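Local coordinates for endolysin (Escherichia coli O157 typing phage 15, PDB 7M5I), which probably hydrolyses the beta-1,4-linked glycan strands of host peptidoglycan as a phage lysozyme, helping to lyse the infected cell and release new virions, at residues L9-E21 and R145-P159. Residues are numbered along the deposited sequence; the frame is centred on the assembly and turned at random.
Sequences LSRKGLDAIKFFE and RRRMEADIYLDSVYP
E149, whose CG packs on F20 CE2 at 3.7 Å, is gripped at both carboxylate oxygens. OE1 takes two N-H groups from R146, which holds it side-on through NE and NH1. OE2 accepts R145 NE at 2.8 Å in a nearly straight bond, and S93 OG of helix 85-98 as well. The NE bond reaches OE2 from above the carboxylate plane, yet lies in the guanidinium plane of R145. This fixes the rotation of the R145 head. R145 NH1 gives a weak, long hydrogen bond to E21 OE2 (3.4 Å), part of a salt bridge at the guanidinium edge. A water donates to the same E21 OE2 and also meets R145 NH1 weakly. E21 is the predicted proton donor/acceptor of this glycoside hydrolase family 24 lysozyme. E149 probably positions R145 against it from the second shell.

F20 lies against the extended R145 chain. R145 CG sits over the ring centre, 4.0 Å from the centroid, and the ring and guanidinium planes are 26° apart. M148 CB meets F20 CE1 at 3.7 Å. M148 SD lies at the edge of the F20 ring and obliquely to F19, a Met-aromatic contact with each.

The axes of 11-21 and 145-155 run antiparallel and come within 11.6 Å, and the C-terminal tail folds back between them. P159 CB lies over one face of F19, 3.6 Å from CD1. Its CG touches F20 CZ, and its CD packs on A16 CB. F19 chi1 of 177°, with CG anti to the backbone N, turns that face to the proline. Y158 is clamped between I152 CG2 on one face and K12 CB on the other. Its OH bonds D89 of helix 85-98, as does S10 OG, which also caps helix 11-21 by accepting from G13 N.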
loop_
_atom_site.group_PDB
_atom_site.type_symbol
_atom_site.label_atom_id
_atom_site.label_comp_id
_atom_site.label_asym_id
_atom_site.label_seq_id
_atom_site.Cartn_x
_atom_site.Cartn_y
_atom_site.Cartn_z
ATOM N N LEU A 9 1.708 11.174 3.074
ATOM C CA LEU A 9 0.788 10.677 2.026
ATOM C C LEU A 9 -0.166 11.812 1.630
ATOM O O LEU A 9 -0.734 12.509 2.520
ATOM C CB LEU A 9 0.045 9.489 2.620
ATOM C CG LEU A 9 -0.782 8.677 1.660
ATOM C CD1 LEU A 9 0.045 8.030 0.576
ATOM C CD2 LEU A 9 -1.463 7.575 2.490
ATOM N N SER A 10 -0.333 12.071 0.342
ATOM C CA SER A 10 -1.220 13.173 -0.109
ATOM C C SER A 10 -2.666 12.713 0.044
ATOM O O SER A 10 -2.869 11.507 0.157
ATOM C CB SER A 10 -0.927 13.596 -1.528
ATOM O OG SER A 10 -1.420 12.641 -2.422
ATOM N N ARG A 11 -3.605 13.636 -0.100
ATOM C CA ARG A 11 -5.047 13.299 -0.180
ATOM C C ARG A 11 -5.254 12.318 -1.335
ATOM O O ARG A 11 -5.988 11.342 -1.154
ATOM C CB ARG A 11 -5.863 14.555 -0.415
ATOM C CG ARG A 11 -7.362 14.338 -0.258
ATOM C CD ARG A 11 -8.075 14.240 -1.589
ATOM N NE ARG A 11 -7.826 15.404 -2.473
ATOM C CZ ARG A 11 -8.093 15.428 -3.789
ATOM N NH1 ARG A 11 -8.626 14.369 -4.383
ATOM N NH2 ARG A 11 -7.756 16.477 -4.517
ATOM N N LYS A 12 -4.666 12.619 -2.492
ATOM C CA LYS A 12 -4.801 11.732 -3.675
ATOM C C LYS A 12 -4.188 10.357 -3.385
ATOM O O LYS A 12 -4.742 9.301 -3.836
ATOM C CB LYS A 12 -4.163 12.397 -4.889
ATOM C CG LYS A 12 -4.932 13.554 -5.492
ATOM C CD LYS A 12 -4.201 14.145 -6.688
ATOM C CE LYS A 12 -5.063 15.170 -7.389
ATOM N NZ LYS A 12 -4.299 16.186 -8.166
ATOM N N GLY A 13 -3.092 10.305 -2.638
ATOM C CA GLY A 13 -2.459 9.025 -2.285
ATOM C C GLY A 13 -3.341 8.220 -1.349
ATOM O O GLY A 13 -3.455 7.007 -1.542
ATOM N N LEU A 14 -3.987 8.892 -0.391
ATOM C CA LEU A 14 -4.900 8.178 0.549
ATOM C C LEU A 14 -6.109 7.671 -0.265
ATOM O O LEU A 14 -6.488 6.528 -0.041
ATOM C CB LEU A 14 -5.331 9.088 1.690
ATOM C CG LEU A 14 -6.162 8.397 2.781
ATOM C CD1 LEU A 14 -5.333 7.451 3.588
ATOM C CD2 LEU A 14 -6.794 9.435 3.649
ATOM N N ASP A 15 -6.637 8.485 -1.157
ATOM C CA ASP A 15 -7.776 8.123 -2.051
ATOM C C ASP A 15 -7.394 6.867 -2.845
ATOM O O ASP A 15 -8.222 5.984 -2.997
ATOM C CB ASP A 15 -8.120 9.283 -3.010
ATOM C CG ASP A 15 -8.771 10.557 -2.468
ATOM O OD1 ASP A 15 -9.286 10.568 -1.327
ATOM O OD2 ASP A 15 -8.730 11.554 -3.223
ATOM N N ALA A 16 -6.160 6.758 -3.352
ATOM C CA ALA A 16 -5.701 5.599 -4.127
ATOM C C ALA A 16 -5.665 4.348 -3.243
ATOM O O ALA A 16 -6.166 3.264 -3.665
ATOM C CB ALA A 16 -4.374 5.858 -4.808
ATOM N N ILE A 17 -5.153 4.444 -2.028
ATOM C CA ILE A 17 -5.098 3.255 -1.121
ATOM C C ILE A 17 -6.534 2.845 -0.804
ATOM O O ILE A 17 -6.803 1.620 -0.809
ATOM C CB ILE A 17 -4.245 3.568 0.131
ATOM C CG1 ILE A 17 -2.805 3.794 -0.341
ATOM C CG2 ILE A 17 -4.367 2.412 1.109
ATOM C CD1 ILE A 17 -1.818 4.139 0.762
ATOM N N LYS A 18 -7.423 3.798 -0.539
ATOM C CA LYS A 18 -8.858 3.487 -0.293
ATOM C C LYS A 18 -9.378 2.686 -1.481
ATOM O O LYS A 18 -10.126 1.717 -1.299
ATOM C CB LYS A 18 -9.679 4.757 -0.067
ATOM C CG LYS A 18 -9.429 5.467 1.251
ATOM C CD LYS A 18 -10.193 6.757 1.289
ATOM C CE LYS A 18 -10.153 7.485 2.604
ATOM N NZ LYS A 18 -10.671 8.850 2.434
ATOM N N PHE A 19 -9.115 3.160 -2.684
ATOM C CA PHE A 19 -9.608 2.560 -3.942
ATOM C C PHE A 19 -9.106 1.122 -4.079
ATOM O O PHE A 19 -9.866 0.184 -4.387
ATOM C CB PHE A 19 -9.163 3.439 -5.083
ATOM C CG PHE A 19 -9.544 2.897 -6.443
ATOM C CD1 PHE A 19 -8.739 2.007 -7.106
ATOM C CD2 PHE A 19 -10.720 3.298 -7.030
ATOM C CE1 PHE A 19 -9.105 1.523 -8.362
ATOM C CE2 PHE A 19 -11.084 2.815 -8.292
ATOM C CZ PHE A 19 -10.293 1.890 -8.917
ATOM N N PHE A 20 -7.822 0.895 -3.786
ATOM C CA PHE A 20 -7.199 -0.446 -3.862
ATOM C C PHE A 20 -7.761 -1.420 -2.806
ATOM O O PHE A 20 -7.901 -2.650 -3.105
ATOM C CB PHE A 20 -5.677 -0.362 -3.713
ATOM C CG PHE A 20 -4.989 0.405 -4.812
ATOM C CD1 PHE A 20 -5.400 0.310 -6.162
ATOM C CD2 PHE A 20 -3.882 1.185 -4.515
ATOM C CE1 PHE A 20 -4.749 1.037 -7.142
ATOM C CE2 PHE A 20 -3.235 1.913 -5.501
ATOM C CZ PHE A 20 -3.667 1.855 -6.809
ATOM N N GLU A 21 -8.130 -0.919 -1.626
ATOM C CA GLU A 21 -8.589 -1.775 -0.511
ATOM C C GLU A 21 -10.080 -2.090 -0.678
ATOM O O GLU A 21 -10.545 -3.150 -0.150
ATOM C CB GLU A 21 -8.331 -1.113 0.837
ATOM C CG GLU A 21 -6.855 -0.956 1.179
ATOM C CD GLU A 21 -6.112 -2.265 1.420
ATOM O OE1 GLU A 21 -6.763 -3.296 1.713
ATOM O OE2 GLU A 21 -4.936 -2.305 1.081
ATOM N N ARG A 145 -3.281 -3.758 -9.475
ATOM C CA ARG A 145 -2.856 -2.781 -8.472
ATOM C C ARG A 145 -1.453 -2.310 -8.817
ATOM O O ARG A 145 -1.235 -1.070 -8.773
ATOM C CB ARG A 145 -2.927 -3.365 -7.069
ATOM C CG ARG A 145 -2.444 -2.394 -6.009
ATOM C CD ARG A 145 -2.673 -2.929 -4.601
ATOM N NE ARG A 145 -2.193 -1.993 -3.615
ATOM C CZ ARG A 145 -2.600 -1.976 -2.358
ATOM N NH1 ARG A 145 -3.494 -2.872 -1.935
ATOM N NH2 ARG A 145 -2.121 -1.071 -1.524
ATOM N N ARG A 146 -0.552 -3.219 -9.186
ATOM C CA ARG A 146 0.844 -2.824 -9.505
ATOM C C ARG A 146 0.860 -1.877 -10.717
ATOM O O ARG A 146 1.640 -0.858 -10.666
ATOM C CB ARG A 146 1.726 -4.035 -9.754
ATOM C CG ARG A 146 1.982 -4.900 -8.528
ATOM C CD ARG A 146 2.842 -4.346 -7.441
ATOM N NE ARG A 146 2.104 -3.685 -6.409
ATOM C CZ ARG A 146 1.623 -4.252 -5.293
ATOM N NH1 ARG A 146 0.892 -3.535 -4.471
ATOM N NH2 ARG A 146 1.770 -5.552 -5.058
ATOM N N ARG A 147 0.097 -2.177 -11.756
ATOM C CA ARG A 147 0.125 -1.274 -12.936
ATOM C C ARG A 147 -0.437 0.115 -12.541
ATOM O O ARG A 147 0.140 1.157 -13.002
ATOM C CB ARG A 147 -0.467 -1.894 -14.184
ATOM C CG ARG A 147 -1.942 -2.078 -14.112
ATOM C CD ARG A 147 -2.681 -1.026 -14.912
ATOM N NE ARG A 147 -4.087 -1.274 -14.706
ATOM C CZ ARG A 147 -5.063 -0.476 -15.128
ATOM N NH1 ARG A 147 -4.739 0.569 -15.871
ATOM N NH2 ARG A 147 -6.323 -0.758 -14.891
ATOM N N MET A 148 -1.487 0.187 -11.713
ATOM C CA MET A 148 -2.026 1.500 -11.284
ATOM C C MET A 148 -1.024 2.241 -10.366
ATOM O O MET A 148 -0.913 3.470 -10.479
ATOM C CB MET A 148 -3.389 1.295 -10.627
ATOM C CG MET A 148 -4.430 0.886 -11.628
ATOM S SD MET A 148 -6.053 0.876 -10.832
ATOM C CE MET A 148 -7.180 0.758 -12.218
ATOM N N GLU A 149 -0.276 1.534 -9.534
ATOM C CA GLU A 149 0.747 2.186 -8.668
ATOM C C GLU A 149 1.896 2.684 -9.568
ATOM O O GLU A 149 2.367 3.823 -9.310
ATOM C CB GLU A 149 1.238 1.251 -7.566
ATOM C CG GLU A 149 0.204 1.028 -6.452
ATOM C CD GLU A 149 0.434 -0.174 -5.541
ATOM O OE1 GLU A 149 1.246 -1.073 -5.926
ATOM O OE2 GLU A 149 -0.167 -0.172 -4.431
ATOM N N ALA A 150 2.305 1.942 -10.589
ATOM C CA ALA A 150 3.334 2.436 -11.560
ATOM C C ALA A 150 2.845 3.708 -12.272
ATOM O O ALA A 150 3.665 4.644 -12.500
ATOM C CB ALA A 150 3.678 1.344 -12.544
ATOM N N ASP A 151 1.552 3.781 -12.633
ATOM C CA ASP A 151 0.992 5.006 -13.260
ATOM C C ASP A 151 1.095 6.196 -12.290
ATOM O O ASP A 151 1.372 7.356 -12.755
ATOM C CB ASP A 151 -0.441 4.776 -13.733
ATOM C CG ASP A 151 -0.590 3.856 -14.935
ATOM O OD1 ASP A 151 0.390 3.712 -15.679
ATOM O OD2 ASP A 151 -1.704 3.269 -15.105
ATOM N N ILE A 152 0.847 5.993 -10.998
ATOM C CA ILE A 152 0.988 7.114 -10.015
ATOM C C ILE A 152 2.471 7.520 -10.027
ATOM O O ILE A 152 2.758 8.704 -10.143
ATOM C CB ILE A 152 0.543 6.692 -8.599
ATOM C CG1 ILE A 152 -0.950 6.332 -8.567
ATOM C CG2 ILE A 152 0.869 7.769 -7.593
ATOM C CD1 ILE A 152 -1.404 5.708 -7.263
ATOM N N TYR A 153 3.364 6.539 -9.890
ATOM C CA TYR A 153 4.810 6.766 -9.653
ATOM C C TYR A 153 5.361 7.568 -10.857
ATOM O O TYR A 153 6.114 8.580 -10.663
ATOM C CB TYR A 153 5.535 5.434 -9.469
ATOM C CG TYR A 153 7.031 5.595 -9.317
ATOM C CD1 TYR A 153 7.839 5.610 -10.442
ATOM C CD2 TYR A 153 7.620 5.760 -8.076
ATOM C CE1 TYR A 153 9.205 5.795 -10.331
ATOM C CE2 TYR A 153 8.981 5.969 -7.947
ATOM C CZ TYR A 153 9.783 6.001 -9.078
ATOM O OH TYR A 153 11.163 6.151 -8.987
ATOM N N LEU A 154 5.092 7.110 -12.080
ATOM C CA LEU A 154 5.727 7.725 -13.292
ATOM C C LEU A 154 4.994 8.959 -13.751
ATOM O O LEU A 154 5.687 9.946 -14.102
ATOM C CB LEU A 154 5.712 6.723 -14.442
ATOM C CG LEU A 154 6.694 5.573 -14.328
ATOM C CD1 LEU A 154 6.398 4.561 -15.437
ATOM C CD2 LEU A 154 8.135 6.108 -14.361
ATOM N N ASP A 155 3.672 8.908 -13.835
ATOM C CA ASP A 155 2.863 9.911 -14.570
ATOM C C ASP A 155 1.973 10.757 -13.654
ATOM O O ASP A 155 1.293 11.614 -14.197
ATOM C CB ASP A 155 1.992 9.225 -15.632
ATOM C CG ASP A 155 2.790 8.389 -16.618
ATOM O OD1 ASP A 155 3.944 8.724 -16.929
ATOM O OD2 ASP A 155 2.244 7.366 -17.060
ATOM N N SER A 156 1.945 10.518 -12.340
ATOM C CA SER A 156 1.038 11.227 -11.426
ATOM C C SER A 156 -0.425 11.035 -11.873
ATOM O O SER A 156 -1.259 11.935 -11.771
ATOM C CB SER A 156 1.492 12.721 -11.292
ATOM O OG SER A 156 0.916 13.253 -10.100
ATOM N N VAL A 157 -0.748 9.854 -12.395
ATOM C CA VAL A 157 -2.121 9.482 -12.840
ATOM C C VAL A 157 -2.667 8.515 -11.790
ATOM O O VAL A 157 -2.082 7.443 -11.610
ATOM C CB VAL A 157 -2.104 8.835 -14.242
ATOM C CG1 VAL A 157 -3.393 8.119 -14.602
ATOM C CG2 VAL A 157 -1.773 9.851 -15.305
ATOM N N TYR A 158 -3.702 8.938 -11.099
ATOM C CA TYR A 158 -4.269 8.241 -9.927
ATOM C C TYR A 158 -5.559 7.560 -10.361
ATOM O O TYR A 158 -6.148 7.954 -11.357
ATOM C CB TYR A 158 -4.549 9.216 -8.795
ATOM C CG TYR A 158 -3.315 9.749 -8.125
ATOM C CD1 TYR A 158 -2.542 10.756 -8.726
ATOM C CD2 TYR A 158 -2.947 9.320 -6.875
ATOM C CE1 TYR A 158 -1.427 11.268 -8.095
ATOM C CE2 TYR A 158 -1.805 9.801 -6.253
ATOM C CZ TYR A 158 -1.065 10.794 -6.845
ATOM O OH TYR A 158 -0.001 11.326 -6.157
ATOM N N PRO A 159 -5.933 6.455 -9.698
ATOM C CA PRO A 159 -7.067 5.633 -10.133
ATOM C C PRO A 159 -8.407 6.364 -10.057
ATOM O O PRO A 159 -8.545 7.197 -9.184
ATOM C CB PRO A 159 -7.131 4.499 -9.115
ATOM C CG PRO A 159 -5.899 4.572 -8.286
ATOM C CD PRO A 159 -5.230 5.898 -8.555
HETATM O O HOH W 1 -2.846 -3.820 1.006
#